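Local atomic coordinates of UDP-galactopyranose mutase (Deinococcus radiodurans, PDB entry 3HDY), a protein that probably interconverts UDP-galactopyranose and UDP-galactofuranose, using a bound FAD cofactor. Residues F87-K92 and D212-M217. Numbering follows the deposited sequence.
With FAD (flavin-adenine dinucleotide), chain L.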
loop_
_atom_site.group_PDB
_atom_site.type_symbol
_atom_site.label_atom_id
_atom_site.label_comp_id
_atom_site.label_asym_id
_atom_site.label_seq_id
_atom_site.Cartn_x
_atom_site.Cartn_y
_atom_site.Cartn_z
ATOM N N PHE A 87 -8.843 -1.522 -18.004
ATOM C CA PHE A 87 -9.968 -2.422 -17.824
ATOM C C PHE A 87 -11.077 -2.225 -18.864
ATOM O O PHE A 87 -11.556 -1.112 -19.086
ATOM C CB PHE A 87 -10.540 -2.323 -16.413
ATOM C CG PHE A 87 -11.630 -3.307 -16.159
ATOM C CD1 PHE A 87 -11.330 -4.593 -15.748
ATOM C CD2 PHE A 87 -12.952 -2.968 -16.378
ATOM C CE1 PHE A 87 -12.330 -5.514 -15.536
ATOM C CE2 PHE A 87 -13.955 -3.886 -16.167
ATOM C CZ PHE A 87 -13.644 -5.159 -15.744
ATOM N N HIS A 88 -11.483 -3.320 -19.493
ATOM C CA HIS A 88 -12.561 -3.297 -20.474
ATOM C C HIS A 88 -13.333 -4.604 -20.420
ATOM O O HIS A 88 -12.750 -5.671 -20.239
ATOM C CB HIS A 88 -11.999 -3.096 -21.881
ATOM C CG HIS A 88 -10.943 -4.090 -22.252
ATOM N ND1 HIS A 88 -11.199 -5.187 -23.046
ATOM C CD2 HIS A 88 -9.631 -4.160 -21.924
ATOM C CE1 HIS A 88 -10.088 -5.886 -23.199
ATOM N NE2 HIS A 88 -9.122 -5.286 -22.528
ATOM N N THR A 89 -14.646 -4.529 -20.577
ATOM C CA THR A 89 -15.449 -5.739 -20.629
ATOM C C THR A 89 -16.767 -5.506 -21.343
ATOM O O THR A 89 -17.256 -4.378 -21.423
ATOM C CB THR A 89 -15.746 -6.281 -19.226
ATOM O OG1 THR A 89 -16.435 -7.532 -19.336
ATOM C CG2 THR A 89 -16.606 -5.295 -18.447
ATOM N N ASN A 90 -17.331 -6.588 -21.869
ATOM C CA ASN A 90 -18.665 -6.556 -22.453
ATOM C C ASN A 90 -19.635 -7.299 -21.557
ATOM O O ASN A 90 -20.842 -7.283 -21.781
ATOM C CB ASN A 90 -18.655 -7.175 -23.845
ATOM C CG ASN A 90 -17.922 -6.322 -24.848
ATOM O OD1 ASN A 90 -18.387 -5.246 -25.218
ATOM N ND2 ASN A 90 -16.768 -6.798 -25.302
ATOM N N SER A 91 -19.090 -7.951 -20.536
ATOM C CA SER A 91 -19.896 -8.683 -19.573
ATOM C C SER A 91 -20.466 -7.744 -18.518
ATOM O O SER A 91 -19.729 -7.175 -17.711
ATOM C CB SER A 91 -19.068 -9.780 -18.908
ATOM O OG SER A 91 -19.787 -10.385 -17.847
ATOM N N LYS A 92 -21.783 -7.581 -18.527
ATOM C CA LYS A 92 -22.431 -6.759 -17.522
ATOM C C LYS A 92 -22.156 -7.373 -16.159
ATOM O O LYS A 92 -21.840 -6.670 -15.200
ATOM C CB LYS A 92 -23.935 -6.667 -17.778
ATOM C CG LYS A 92 -24.661 -5.695 -16.859
ATOM C CD LYS A 92 -26.167 -5.896 -16.909
ATOM C CE LYS A 92 -26.873 -5.029 -15.880
ATOM N NZ LYS A 92 -28.303 -5.415 -15.714
ATOM N N ASP A 212 -15.481 -2.514 -26.443
ATOM C CA ASP A 212 -16.332 -3.107 -25.410
ATOM C C ASP A 212 -17.338 -2.122 -24.811
ATOM O O ASP A 212 -17.112 -0.913 -24.790
ATOM C CB ASP A 212 -15.482 -3.703 -24.284
ATOM C CG ASP A 212 -14.428 -4.665 -24.789
ATOM O OD1 ASP A 212 -13.843 -5.388 -23.952
ATOM O OD2 ASP A 212 -14.181 -4.698 -26.013
ATOM N N THR A 213 -18.444 -2.664 -24.311
ATOM C CA THR A 213 -19.504 -1.870 -23.708
ATOM C C THR A 213 -19.001 -1.080 -22.510
ATOM O O THR A 213 -19.216 0.129 -22.411
ATOM C CB THR A 213 -20.668 -2.767 -23.242
ATOM O OG1 THR A 213 -21.169 -3.522 -24.352
ATOM C CG2 THR A 213 -21.799 -1.927 -22.648
ATOM N N TYR A 214 -18.330 -1.775 -21.599
ATOM C CA TYR A 214 -17.894 -1.175 -20.348
ATOM C C TYR A 214 -16.387 -0.965 -20.316
ATOM O O TYR A 214 -15.617 -1.914 -20.166
ATOM C CB TYR A 214 -18.355 -2.037 -19.171
ATOM C CG TYR A 214 -19.826 -2.386 -19.243
ATOM C CD1 TYR A 214 -20.250 -3.597 -19.784
ATOM C CD2 TYR A 214 -20.794 -1.495 -18.790
ATOM C CE1 TYR A 214 -21.598 -3.918 -19.858
ATOM C CE2 TYR A 214 -22.147 -1.806 -18.863
ATOM C CZ TYR A 214 -22.542 -3.018 -19.397
ATOM O OH TYR A 214 -23.883 -3.329 -19.471
ATOM N N GLN A 215 -15.973 0.287 -20.470
ATOM C CA GLN A 215 -14.560 0.639 -20.426
ATOM C C GLN A 215 -14.349 1.744 -19.410
ATOM O O GLN A 215 -14.797 2.873 -19.602
ATOM C CB GLN A 215 -14.061 1.098 -21.800
ATOM C CG GLN A 215 -14.290 0.098 -22.918
ATOM C CD GLN A 215 -13.694 0.554 -24.237
ATOM O OE1 GLN A 215 -12.659 1.221 -24.269
ATOM N NE2 GLN A 215 -14.345 0.190 -25.338
ATOM N N ALA A 216 -13.666 1.416 -18.322
ATOM C CA ALA A 216 -13.402 2.398 -17.287
ATOM C C ALA A 216 -12.283 1.934 -16.369
ATOM O O ALA A 216 -12.030 0.741 -16.235
ATOM C CB ALA A 216 -14.667 2.685 -16.489
ATOM N N MET A 217 -11.612 2.895 -15.751
ATOM C CA MET A 217 -10.571 2.607 -14.785
ATOM C C MET A 217 -11.126 2.742 -13.374
ATOM O O MET A 217 -11.962 3.604 -13.116
ATOM C CB MET A 217 -9.407 3.572 -14.977
ATOM C CG MET A 217 -8.690 3.396 -16.299
ATOM S SD MET A 217 -7.877 1.796 -16.410
ATOM C CE MET A 217 -6.686 1.932 -15.080
HETATM P PA FAD L . -1.666 -12.653 -11.801
HETATM O O1A FAD L . -0.314 -12.695 -12.386
HETATM O O2A FAD L . -2.272 -11.299 -11.839
HETATM O O5B FAD L . -1.572 -13.120 -10.294
HETATM C C5B FAD L . -0.910 -14.311 -10.019
HETATM C C4B FAD L . -0.137 -14.206 -8.735
HETATM O O4B FAD L . 0.282 -15.479 -8.360
HETATM C C3B FAD L . 1.123 -13.397 -8.909
HETATM O O3B FAD L . 1.011 -12.274 -8.099
HETATM C C2B FAD L . 2.231 -14.294 -8.414
HETATM O O2B FAD L . 3.147 -13.622 -7.603
HETATM C C1B FAD L . 1.454 -15.318 -7.625
HETATM N N9A FAD L . 2.146 -16.593 -7.496
HETATM C C8A FAD L . 2.473 -17.441 -8.492
HETATM N N7A FAD L . 3.087 -18.501 -7.956
HETATM C C5A FAD L . 3.156 -18.338 -6.627
HETATM C C6A FAD L . 3.669 -19.119 -5.611
HETATM N N6A FAD L . 4.425 -20.168 -5.888
HETATM N N1A FAD L . 3.580 -18.681 -4.323
HETATM C C2A FAD L . 2.980 -17.484 -4.046
HETATM N N3A FAD L . 2.473 -16.731 -5.062
HETATM C C4A FAD L . 2.561 -17.145 -6.330
HETATM N N1 FAD L . -5.496 -7.049 -19.127
HETATM C C2 FAD L . -6.466 -6.159 -19.482
HETATM O O2 FAD L . -7.629 -6.490 -19.412
HETATM N N3 FAD L . -6.143 -4.904 -19.915
HETATM C C4 FAD L . -4.829 -4.552 -19.986
HETATM O O4 FAD L . -4.498 -3.450 -20.358
HETATM C C4X FAD L . -3.851 -5.434 -19.629
HETATM N N5 FAD L . -2.547 -5.043 -19.711
HETATM C C5X FAD L . -1.556 -5.918 -19.350
HETATM C C6 FAD L . -0.241 -5.503 -19.443
HETATM C C7 FAD L . 0.767 -6.367 -19.091
HETATM C C7M FAD L . 2.187 -5.934 -19.180
HETATM C C8 FAD L . 0.473 -7.635 -18.648
HETATM C C8M FAD L . 1.623 -8.515 -18.282
HETATM C C9 FAD L . -0.848 -8.064 -18.557
HETATM C C9A FAD L . -1.870 -7.196 -18.913
HETATM N N10 FAD L . -3.191 -7.574 -18.829
HETATM C C10 FAD L . -4.179 -6.695 -19.197
HETATM C "C1'" FAD L . -3.571 -8.952 -18.391
HETATM C "C2'" FAD L . -3.957 -9.012 -16.924
HETATM O "O2'" FAD L . -2.864 -8.608 -16.167
HETATM C "C3'" FAD L . -4.319 -10.435 -16.540
HETATM O "O3'" FAD L . -5.495 -10.784 -17.202
HETATM C "C4'" FAD L . -4.528 -10.611 -15.046
HETATM O "O4'" FAD L . -3.511 -9.916 -14.390
HETATM C "C5'" FAD L . -4.475 -12.081 -14.658
HETATM O "O5'" FAD L . -4.697 -12.296 -13.283
HETATM P P FAD L . -4.197 -13.620 -12.535
HETATM O O1P FAD L . -4.588 -13.537 -11.112
HETATM O O2P FAD L . -4.808 -14.828 -13.139
HETATM O O3P FAD L . -2.609 -13.676 -12.597
#
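Thr89 and Tyr214 form the antiparallel hydrogen-bonded pair, next to the non-hydrogen-bonded pair His88 with Gln215, where edge strand 88-89 meets strand 214-218, the middle strand of a small sheet. Both of their N-H···O bonds are 2.8 Å, Thr89 N to Tyr214 O and Tyr214 N to Thr89 O. Beyond them, Ala216 N reaches Phe87 O only weakly. At the other end Asn90 OD1 accepts from Thr213 N at 2.7 Å, with the donor above the amide plane.

A second polar link joins two side chains. His88 ND1 donates to Asp212 OD1 at 2.8 Å, nearly straight at 164°. The oxygen lies in the imidazole plane, but the ring approaches from above the carboxylate. Chi1 of 54° sets the ring between the backbone N and carbonyl carbon, with NE2 3.7 Å from FAD O2. The bound UDP-galactose also touches His88, and Phe210 stacks on its ring.

Tyr214 packs along 87-92. Its CB meets Thr89 CG2, its CE1 lies near Lys92 CA, and its OH touches the aliphatic Lys92 CG at 3.6 Å.

A leucine at His88 would probably leave Asp212 OD1 without this donor and disturb the packing beside the flavin. The directed bond and the Phe210 stack together probably limit the imidazole's rotation, holding it beside cofactor and substrate.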